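Local coordinates for protein TfuB1 (Thermobifida fusca, PDB 6JX3) that probably recognises and binds the leader peptide of a lasso peptide precursor, acting as the RRE component of the biosynthetic machinery, at residues 17-22 and 55-60; 21-26 and 32-37; 50-55 and 85-90; 64-69 and 78-83. All coordinates share one frame; numbering follows the deposited sequence. Where two conformers were deposited one is given.

Interaction 1 of 4, residues 17-22 and 55-60; sequences FRLRPE and RLLDGH. With ZN (zinc ion), chain C; ZN (zinc ion), chain D.
F17 meets L56 and L57 with different parts of its ring. L56 comes over one face: its CD1 stands 4.1 Å from the centroid of the F17 ring, 17° off the normal, a CH-pi contact. Its CB lies 3.6 Å from F17 CD2. L57 works at the rim instead, with its CD2 near the ring plane and 3.6 Å from F17 CD2. In F17, CG swings opposite the backbone N (chi1 175°), which carries the ring onto L56 and L57. L19 adds a smaller apolar contact, its CD1 lying 4.0 Å from CD1 of L57. Without the ring, as with an alanine in place of F17, L56 CD1 would probably lose its aromatic face and a gap would open beside L57.

The chain leaves helix 47-57 through a Schellman motif: G59, at positive phi, gives its N-H to L56 O over 3.0 Å, and H60 N reaches back to R55 O. In this PqqD-like fold the turn leads into helix 62-72, while L91 of helix 77-93 also packs on F17.

Among polar groups, a water 2.7 Å from F17 O also lies close to L56 O, bridging loop and helix. Further along the loop, R20 NE makes a salt-bridging hydrogen bond to E22 OE2 at 2.8 Å, almost straight at 175°; the oxygen lies in the guanidinium plane and uses its syn lone pair. The same OE2 binds zinc at 1.9 Å, with D36 and a water as further ligands. On the helix side, D58 OD2 binds a second zinc ion.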
# COMPACT_ATOMS: atom_id res chain seq x y z
N PHE A 17 11.06 3.45 -2.49
CA PHE A 17 9.98 2.49 -2.72
C PHE A 17 9.57 2.56 -4.18
O PHE A 17 9.33 3.65 -4.72
CB PHE A 17 8.80 2.81 -1.80
CG PHE A 17 7.60 1.95 -2.04
CD1 PHE A 17 7.51 0.70 -1.44
CD2 PHE A 17 6.57 2.38 -2.84
CE1 PHE A 17 6.40 -0.10 -1.64
CE2 PHE A 17 5.46 1.59 -3.05
CZ PHE A 17 5.38 0.35 -2.44
N ARG A 18 9.49 1.40 -4.84
CA ARG A 18 9.12 1.38 -6.24
C ARG A 18 8.17 0.21 -6.47
O ARG A 18 8.36 -0.87 -5.90
CB ARG A 18 10.33 1.21 -7.17
CG ARG A 18 11.26 2.42 -7.22
CD ARG A 18 12.36 2.21 -8.25
NE ARG A 18 13.24 1.10 -7.90
CZ ARG A 18 13.95 0.40 -8.78
NH1 ARG A 18 13.88 0.69 -10.07
NH2 ARG A 18 14.73 -0.59 -8.36
N LEU A 19 7.15 0.44 -7.29
CA LEU A 19 6.32 -0.65 -7.76
C LEU A 19 7.04 -1.42 -8.86
O LEU A 19 7.87 -0.87 -9.59
CB LEU A 19 4.98 -0.14 -8.28
CG LEU A 19 4.04 0.47 -7.24
CD1 LEU A 19 2.72 0.88 -7.91
CD2 LEU A 19 3.78 -0.46 -6.06
N ARG A 20 6.72 -2.70 -8.98
CA ARG A 20 7.26 -3.49 -10.07
C ARG A 20 6.75 -2.92 -11.39
O ARG A 20 5.69 -2.27 -11.43
CB ARG A 20 6.88 -4.96 -9.91
CG ARG A 20 7.67 -5.72 -8.79
CD ARG A 20 7.62 -7.26 -8.99
NE ARG A 20 7.81 -7.57 -10.40
CZ ARG A 20 9.00 -7.75 -10.97
NH1 ARG A 20 10.12 -7.71 -10.25
NH2 ARG A 20 9.07 -7.98 -12.28
N PRO A 21 7.49 -3.11 -12.48
CA PRO A 21 7.14 -2.42 -13.74
C PRO A 21 5.79 -2.80 -14.30
O PRO A 21 5.17 -1.98 -15.00
CB PRO A 21 8.27 -2.83 -14.70
CG PRO A 21 9.35 -3.36 -13.84
CD PRO A 21 8.73 -3.90 -12.60
N GLU A 22 5.32 -4.01 -14.03
CA GLU A 22 4.07 -4.50 -14.60
C GLU A 22 2.84 -4.13 -13.77
O GLU A 22 1.73 -4.56 -14.10
CB GLU A 22 4.14 -6.02 -14.78
CG GLU A 22 4.05 -6.83 -13.48
CD GLU A 22 5.40 -7.04 -12.78
OE1 GLU A 22 6.39 -6.33 -13.08
OE2 GLU A 22 5.47 -7.92 -11.91
N ARG A 55 2.16 7.97 -0.54
CA ARG A 55 3.22 8.83 -0.03
C ARG A 55 4.59 8.22 -0.28
O ARG A 55 5.55 8.95 -0.58
CB ARG A 55 3.01 9.09 1.46
CG ARG A 55 1.88 10.08 1.73
CD ARG A 55 1.85 10.51 3.18
NE ARG A 55 3.19 10.91 3.62
CZ ARG A 55 3.54 12.16 3.90
NH1 ARG A 55 2.66 13.15 3.80
NH2 ARG A 55 4.78 12.41 4.28
N LEU A 56 4.71 6.89 -0.21
CA LEU A 56 5.99 6.27 -0.56
C LEU A 56 6.33 6.51 -2.03
O LEU A 56 7.48 6.78 -2.37
CB LEU A 56 5.95 4.78 -0.24
CG LEU A 56 5.91 4.44 1.25
CD1 LEU A 56 5.82 2.93 1.42
CD2 LEU A 56 7.13 4.98 1.99
N LEU A 57 5.33 6.42 -2.91
CA LEU A 57 5.59 6.64 -4.33
C LEU A 57 5.95 8.09 -4.61
O LEU A 57 6.68 8.36 -5.57
CB LEU A 57 4.37 6.23 -5.16
CG LEU A 57 4.15 4.72 -5.21
CD1 LEU A 57 2.90 4.38 -5.99
CD2 LEU A 57 5.39 4.02 -5.80
N ASP A 58 5.48 9.02 -3.78
CA ASP A 58 5.89 10.42 -3.88
C ASP A 58 7.36 10.63 -3.56
O ASP A 58 7.88 11.73 -3.79
CB ASP A 58 5.07 11.29 -2.93
CG ASP A 58 3.66 11.51 -3.39
OD1 ASP A 58 3.35 11.29 -4.59
OD2 ASP A 58 2.86 11.90 -2.53
N GLY A 59 8.04 9.62 -3.03
CA GLY A 59 9.41 9.75 -2.60
C GLY A 59 9.59 10.01 -1.12
O GLY A 59 10.73 10.25 -0.69
N HIS A 60 8.53 9.98 -0.32
CA HIS A 60 8.70 10.13 1.11
C HIS A 60 9.22 8.84 1.72
O HIS A 60 8.91 7.74 1.25
CB HIS A 60 7.38 10.49 1.77
CG HIS A 60 6.86 11.81 1.32
ND1 HIS A 60 7.59 12.97 1.47
CD2 HIS A 60 5.73 12.15 0.66
CE1 HIS A 60 6.92 13.97 0.95
NE2 HIS A 60 5.79 13.50 0.46
ZN ZN C . 4.36 -9.42 -11.38
ZN ZN D . 1.19 12.40 -3.00
O HOH W 1 9.30 6.30 -4.03
O HOH W 2 5.16 -9.97 -9.51
O HOH W 3 -0.47 11.84 -1.65

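Interaction 2 of 4, residues 21-26 and 32-37; sequences PEISVA and MVLLDG. With ZN (zinc ion), chain C.
I23 and D36 face each other as an antiparallel non-hydrogen-bonded pair, and the isoleucine's CD1 turns back over the aspartate, 3.6 Å from D36 OD2. With chi2 near -55°, I23 folds CD1 toward the carboxylate, while CG2 leans to CD2 of L34 at 4.0 Å. Cutting I23 back to an alanine is likely to lose both the CD1 contact at D36 and the CG2 contact with L34 CD2, opening a gap on the hairpin's apolar face.

One pair further along the same face, V25 and L34 lie side by side, pointing alike, and V25 CG2 presses on L34 CD2 at a tight 3.4 Å. The other V25 branch, CG1, touches CE of M32 at 3.5 Å; the extended methionine chain reaches from the hairpin onto A50 and V53 of helix 47-57. S24, A26, V33 and L35 occupy the other face, where L35 also packs against an aromatic side chain of the bound peptide. Strands 23-27 and 32-36 form this beta hairpin, which five backbone hydrogen bonds hold together, the first from G37 N to E22 O at 2.9 Å.

Just before strand 23-27, E22 bends at chi2 (-87°) to bring its carboxylate round to that of D36, the two planes 65° apart. D36 OD2 binds the zinc at 2.0 Å, while D36 OD1 accepts from the N-H groups of R38 and S39, which fixes the carboxylate's rotation. Shared zinc ligation accounts for the 3.3 Å between E22 OE2 and D36 OD2; the metal's charge, with R20 nearby, probably offsets the repulsion of the two carboxylates.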
# COMPACT_ATOMS: atom_id res chain seq x y z
N PRO A 21 7.49 -3.11 -12.48
CA PRO A 21 7.14 -2.42 -13.74
C PRO A 21 5.79 -2.80 -14.30
O PRO A 21 5.17 -1.98 -15.00
CB PRO A 21 8.27 -2.83 -14.70
CG PRO A 21 9.35 -3.36 -13.84
CD PRO A 21 8.73 -3.90 -12.60
N GLU A 22 5.32 -4.01 -14.03
CA GLU A 22 4.07 -4.50 -14.60
C GLU A 22 2.84 -4.13 -13.77
O GLU A 22 1.73 -4.56 -14.10
CB GLU A 22 4.14 -6.02 -14.78
CG GLU A 22 4.05 -6.83 -13.48
CD GLU A 22 5.40 -7.04 -12.78
OE1 GLU A 22 6.39 -6.33 -13.08
OE2 GLU A 22 5.47 -7.92 -11.91
N ILE A 23 3.01 -3.31 -12.74
CA ILE A 23 1.92 -2.97 -11.83
C ILE A 23 1.22 -1.71 -12.34
O ILE A 23 1.87 -0.70 -12.62
CB ILE A 23 2.43 -2.76 -10.40
CG1 ILE A 23 3.16 -4.00 -9.89
CG2 ILE A 23 1.28 -2.35 -9.50
CD1 ILE A 23 2.32 -5.29 -9.97
N SER A 24 -0.11 -1.77 -12.45
CA SER A 24 -0.94 -0.62 -12.75
C SER A 24 -1.81 -0.31 -11.54
O SER A 24 -2.07 -1.18 -10.70
CB SER A 24 -1.82 -0.86 -13.98
OG SER A 24 -1.03 -1.02 -15.14
N VAL A 25 -2.27 0.93 -11.46
CA VAL A 25 -3.08 1.40 -10.34
C VAL A 25 -4.39 1.97 -10.87
O VAL A 25 -4.41 2.63 -11.91
CB VAL A 25 -2.34 2.48 -9.53
CG1 VAL A 25 -3.13 2.83 -8.27
CG2 VAL A 25 -0.90 2.04 -9.23
N ALA A 26 -5.47 1.75 -10.13
CA ALA A 26 -6.72 2.43 -10.42
C ALA A 26 -7.32 2.95 -9.12
O ALA A 26 -7.21 2.30 -8.08
CB ALA A 26 -7.71 1.50 -11.13
N MET A 32 -8.32 2.07 -3.75
CA MET A 32 -7.16 1.92 -4.63
C MET A 32 -6.94 0.45 -4.94
O MET A 32 -6.95 -0.40 -4.03
CB MET A 32 -5.91 2.51 -3.99
CG MET A 32 -4.63 2.28 -4.78
SD MET A 32 -3.28 3.29 -4.13
CE MET A 32 -1.86 2.65 -5.01
N VAL A 33 -6.73 0.14 -6.21
CA VAL A 33 -6.52 -1.21 -6.70
C VAL A 33 -5.20 -1.26 -7.45
O VAL A 33 -4.87 -0.32 -8.19
CB VAL A 33 -7.70 -1.65 -7.60
CG1 VAL A 33 -7.47 -3.04 -8.15
CG2 VAL A 33 -9.01 -1.58 -6.82
N LEU A 34 -4.45 -2.35 -7.28
CA LEU A 34 -3.19 -2.58 -7.96
C LEU A 34 -3.35 -3.84 -8.80
O LEU A 34 -3.83 -4.85 -8.30
CB LEU A 34 -2.03 -2.78 -6.98
CG LEU A 34 -1.60 -1.59 -6.12
CD1 LEU A 34 -0.42 -1.96 -5.23
CD2 LEU A 34 -1.23 -0.46 -6.99
N LEU A 35 -2.95 -3.76 -10.06
CA LEU A 35 -3.10 -4.86 -11.00
C LEU A 35 -1.73 -5.29 -11.47
O LEU A 35 -0.94 -4.45 -11.91
CB LEU A 35 -3.96 -4.44 -12.20
CG LEU A 35 -3.85 -5.35 -13.42
CD1 LEU A 35 -4.54 -6.69 -13.13
CD2 LEU A 35 -4.47 -4.64 -14.62
N ASP A 36 -1.45 -6.59 -11.40
CA ASP A 36 -0.24 -7.14 -11.97
C ASP A 36 -0.55 -7.59 -13.39
O ASP A 36 -1.28 -8.57 -13.59
CB ASP A 36 0.29 -8.29 -11.13
CG ASP A 36 1.64 -8.76 -11.59
OD1 ASP A 36 1.82 -9.05 -12.79
OD2 ASP A 36 2.55 -8.83 -10.74
N GLY A 37 0.01 -6.89 -14.38
CA GLY A 37 -0.31 -7.13 -15.77
C GLY A 37 0.23 -8.43 -16.32
O GLY A 37 -0.19 -8.84 -17.41
ZN ZN C . 4.36 -9.42 -11.38
O HOH W 2 5.16 -9.97 -9.51

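Interaction 3 of 4, residues 50-55 and 85-90; sequences ALIVQR and AALVTS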
# COMPACT_ATOMS: atom_id res chain seq x y z
N ALA A 50 -3.56 2.63 1.08
CA ALA A 50 -3.45 3.46 -0.12
C ALA A 50 -2.69 4.74 0.18
O ALA A 50 -1.86 5.18 -0.62
CB ALA A 50 -4.84 3.78 -0.66
N LEU A 51 -2.98 5.35 1.33
CA LEU A 51 -2.31 6.58 1.74
C LEU A 51 -0.81 6.35 1.90
O LEU A 51 0.00 7.17 1.45
CB LEU A 51 -2.93 7.05 3.05
CG LEU A 51 -2.58 8.36 3.75
CD1 LEU A 51 -2.45 9.50 2.76
CD2 LEU A 51 -3.68 8.63 4.75
N ILE A 52 -0.44 5.24 2.52
CA ILE A 52 0.97 4.92 2.70
C ILE A 52 1.65 4.73 1.36
O ILE A 52 2.73 5.29 1.10
CB ILE A 52 1.14 3.68 3.59
CG1 ILE A 52 0.63 3.97 5.01
CG2 ILE A 52 2.60 3.23 3.60
CD1 ILE A 52 0.46 2.72 5.86
N VAL A 53 1.05 3.92 0.48
CA VAL A 53 1.68 3.64 -0.80
C VAL A 53 1.81 4.93 -1.61
O VAL A 53 2.85 5.18 -2.23
CB VAL A 53 0.89 2.58 -1.58
CG1 VAL A 53 1.41 2.48 -3.01
CG2 VAL A 53 1.03 1.22 -0.87
N GLN A 54 0.76 5.76 -1.63
CA GLN A 54 0.84 7.01 -2.37
C GLN A 54 1.97 7.89 -1.86
O GLN A 54 2.70 8.49 -2.65
CB GLN A 54 -0.50 7.75 -2.29
CG GLN A 54 -1.58 7.13 -3.16
CD GLN A 54 -2.98 7.43 -2.66
OE1 GLN A 54 -3.16 8.20 -1.71
NE2 GLN A 54 -3.97 6.81 -3.28
N ARG A 55 2.16 7.97 -0.54
CA ARG A 55 3.22 8.83 -0.03
C ARG A 55 4.59 8.22 -0.28
O ARG A 55 5.55 8.95 -0.58
CB ARG A 55 3.01 9.09 1.46
CG ARG A 55 1.88 10.08 1.73
CD ARG A 55 1.85 10.51 3.18
NE ARG A 55 3.19 10.91 3.62
CZ ARG A 55 3.54 12.16 3.90
NH1 ARG A 55 2.66 13.15 3.80
NH2 ARG A 55 4.78 12.41 4.28
N ALA A 85 5.99 -0.90 7.79
CA ALA A 85 6.97 -1.92 7.44
C ALA A 85 6.28 -3.21 7.03
O ALA A 85 6.69 -3.86 6.06
CB ALA A 85 7.90 -2.17 8.62
N ALA A 86 5.23 -3.59 7.76
CA ALA A 86 4.50 -4.81 7.41
C ALA A 86 3.82 -4.68 6.05
O ALA A 86 3.78 -5.65 5.29
CB ALA A 86 3.47 -5.13 8.49
N LEU A 87 3.26 -3.50 5.75
CA LEU A 87 2.62 -3.30 4.46
C LEU A 87 3.63 -3.39 3.33
O LEU A 87 3.39 -4.07 2.32
CB LEU A 87 1.89 -1.95 4.44
CG LEU A 87 1.30 -1.60 3.07
CD1 LEU A 87 0.22 -2.60 2.67
CD2 LEU A 87 0.74 -0.18 3.10
N VAL A 88 4.78 -2.73 3.50
CA VAL A 88 5.81 -2.75 2.46
C VAL A 88 6.31 -4.17 2.26
O VAL A 88 6.50 -4.63 1.13
CB VAL A 88 6.94 -1.79 2.84
CG1 VAL A 88 8.21 -2.10 2.04
CG2 VAL A 88 6.48 -0.38 2.59
N THR A 89 6.51 -4.89 3.36
CA THR A 89 6.90 -6.29 3.25
C THR A 89 5.84 -7.09 2.50
O THR A 89 6.18 -7.92 1.64
CB THR A 89 7.13 -6.87 4.65
OG1 THR A 89 8.31 -6.27 5.21
CG2 THR A 89 7.28 -8.39 4.60
N SER A 90 4.56 -6.82 2.76
CA SER A 90 3.50 -7.57 2.08
C SER A 90 3.44 -7.20 0.60
O SER A 90 3.20 -8.06 -0.25
CB SER A 90 2.16 -7.32 2.75
OG SER A 90 1.13 -8.07 2.13
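L87 presents one methyl, CD2, to two successive residues of helix 47-57, I52 and V53. Following that helix from its start in this segment, A50 turns its CB away from helix 77-93, packing on M32 of the sheet, and I52 is the first residue to face L87. The two side chains run past each other in opposite senses, so that the leucine methyl sits against the flank of the isoleucine: L87 CD2 is 3.9 Å from I52 CB, and I52 CG2 and CD1 are about as near. L87 reaches this place by carrying CG on the side opposite its backbone N (chi1 175°); chi2 of 63° places CD1 to the side and leaves CD2 anti to CA, pointing on to I52. V53 then touches the same L87 CD2 with its CG2, more loosely, at 4.2 Å; elsewhere V53 packs on M32, F17 and L91. No hydrogen bond crosses between the two segments, and all three touching residues are buried, so the join rests on apolar contact alone.

The bound peptide lies close by: I52 and L87 each pack on an apolar side chain of it, as does S90. This helical core, backing the bound leader peptide, is consistent with the winged helix-turn-helix RRE fold of the PqqD family.

Interaction 4 of 4, residues 64-69 and 78-83; sequences DVAQFL and TDAERD. With ZN (zinc ion), chain E.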
# COMPACT_ATOMS: atom_id res chain seq x y z
N ASP A 64 8.93 9.49 7.22
CA ASP A 64 8.00 10.56 6.89
C ASP A 64 6.56 10.09 7.03
O ASP A 64 5.70 10.81 7.55
CB ASP A 64 8.18 11.01 5.44
CG ASP A 64 9.40 11.83 5.20
OD1 ASP A 64 10.07 12.29 6.16
OD2 ASP A 64 9.67 11.99 4.00
N VAL A 65 6.26 8.92 6.47
CA VAL A 65 4.89 8.43 6.47
C VAL A 65 4.45 8.12 7.88
O VAL A 65 3.29 8.37 8.25
CB VAL A 65 4.75 7.22 5.54
CG1 VAL A 65 3.29 6.70 5.54
CG2 VAL A 65 5.20 7.59 4.14
N ALA A 66 5.35 7.58 8.71
CA ALA A 66 4.98 7.33 10.10
C ALA A 66 4.63 8.64 10.80
O ALA A 66 3.65 8.71 11.55
CB ALA A 66 6.12 6.62 10.83
N GLN A 67 5.41 9.69 10.55
CA GLN A 67 5.14 10.99 11.15
C GLN A 67 3.79 11.51 10.70
O GLN A 67 3.01 12.05 11.50
CB GLN A 67 6.24 11.98 10.78
CG GLN A 67 6.15 13.33 11.49
CD GLN A 67 6.03 13.20 12.99
OE1 GLN A 67 6.76 12.43 13.63
NE2 GLN A 67 5.09 13.94 13.58
N PHE A 68 3.49 11.36 9.41
CA PHE A 68 2.18 11.76 8.90
C PHE A 68 1.07 10.99 9.60
O PHE A 68 0.11 11.57 10.09
CB PHE A 68 2.13 11.54 7.39
CG PHE A 68 0.74 11.51 6.84
CD1 PHE A 68 0.06 12.69 6.58
CD2 PHE A 68 0.12 10.31 6.60
CE1 PHE A 68 -1.22 12.65 6.08
CE2 PHE A 68 -1.16 10.28 6.12
CZ PHE A 68 -1.83 11.44 5.85
N LEU A 69 1.21 9.66 9.66
CA LEU A 69 0.13 8.86 10.25
C LEU A 69 -0.13 9.26 11.69
O LEU A 69 -1.29 9.38 12.09
CB LEU A 69 0.47 7.37 10.16
CG LEU A 69 0.43 6.75 8.77
CD1 LEU A 69 0.80 5.29 8.87
CD2 LEU A 69 -0.96 6.89 8.15
N THR A 78 5.25 4.20 17.15
CA THR A 78 5.79 2.85 17.06
C THR A 78 4.89 1.95 16.23
O THR A 78 5.37 1.20 15.37
CB THR A 78 6.00 2.30 18.48
OG1 THR A 78 6.72 3.27 19.24
CG2 THR A 78 6.84 1.05 18.45
N ASP A 79 3.58 2.00 16.45
CA ASP A 79 2.66 1.18 15.68
C ASP A 79 2.66 1.58 14.22
O ASP A 79 2.58 0.72 13.33
CB ASP A 79 1.25 1.29 16.26
CG ASP A 79 1.06 0.48 17.52
OD1 ASP A 79 1.82 -0.49 17.72
OD2 ASP A 79 0.17 0.83 18.32
N ALA A 80 2.74 2.88 13.94
CA ALA A 80 2.77 3.34 12.56
C ALA A 80 3.99 2.81 11.84
O ALA A 80 3.87 2.33 10.71
CB ALA A 80 2.76 4.87 12.51
N GLU A 81 5.16 2.86 12.48
CA GLU A 81 6.36 2.33 11.84
C GLU A 81 6.23 0.84 11.56
O GLU A 81 6.63 0.36 10.50
CB GLU A 81 7.59 2.60 12.69
CG GLU A 81 7.91 4.07 12.84
CD GLU A 81 9.28 4.31 13.41
OE1 GLU A 81 10.17 3.51 13.10
OE2 GLU A 81 9.45 5.30 14.15
N ARG A 82 5.69 0.08 12.52
CA ARG A 82 5.54 -1.36 12.29
C ARG A 82 4.54 -1.64 11.20
O ARG A 82 4.74 -2.54 10.39
CB ARG A 82 5.10 -2.06 13.57
CG ARG A 82 6.02 -1.98 14.72
CD ARG A 82 5.81 -3.25 15.50
NE ARG A 82 4.67 -3.08 16.40
CZ ARG A 82 4.70 -2.34 17.50
NH1 ARG A 82 3.61 -2.23 18.25
NH2 ARG A 82 5.82 -1.75 17.87
N ASP A 83 3.43 -0.89 11.19
CA ASP A 83 2.40 -1.14 10.19
C ASP A 83 2.90 -0.79 8.79
O ASP A 83 2.56 -1.49 7.82
CB ASP A 83 1.15 -0.33 10.52
CG ASP A 83 0.37 -0.91 11.68
OD1 ASP A 83 -0.62 -0.25 12.09
OD2 ASP A 83 0.74 -1.99 12.20
ZN ZN E . 11.06 13.23 3.44
O HOH W 4 10.68 13.49 1.32
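E81 lays the aliphatic base of its side chain against A66, CG to CB at 3.7 Å, while its flat carboxylate extends beyond and pairs through OE2 with R77 NE in a salt bridge. A second flat group, the R82 guanidinium, has T78 O over one face, 3.8 Å above the plane and toward the rim. Helices 62-72 and 77-93 follow each other through a short turn, a helix-turn-helix pair consistent with the HTH clan to which the PqqD family belongs. Their short segments run with axes 8.7 Å apart and N-to-C directions 132° from one another.

Alanines make this close approach possible. A66 and A80, whose CA atoms are 5.2 Å apart, meet with both side chains turned to the opposite helix, CB to CB at 4.1 Å. L69, one helical turn after A66, also packs on A80: L69 CB lies 4.1 Å from A80 CB. I84 extends the packing, touching V65 and A66. No hydrogen bond passes between the segments, so apolar contact alone joins them here. Further along the second helix, D83 OD1 is hydrogen-bonded to an aromatic side chain of the bound peptide.

At the far side of helix 62-72, D64 carries a zinc ion on OD2, which also takes a weak hydrogen bond from H60 ND1; the metal sits 1.9 Å from D64 OD2 and 2.2 Å from a water.

In the fold
Near the N terminus, interactions 1 and 2 start from the same stretch, sharing P21 and E22 and one zinc ion. Interaction 2 closes the short hairpin 23-36; interaction 1 closes a longer loop, through the whole sheet, onto the end of helix 47-57. Interaction 3 then ties that helix to helix 77-93, crossing interaction 1, and the two share R55. Interaction 4 is nested inside the loop closed by interaction 3, joining helix 62-72 to the start of helix 77-93. M32 links interaction 2 to 3, and R55 links 3 to 4, whereas interactions 2 and 4 lie on opposite sides of the chain's centre, their centres about 24 Å apart.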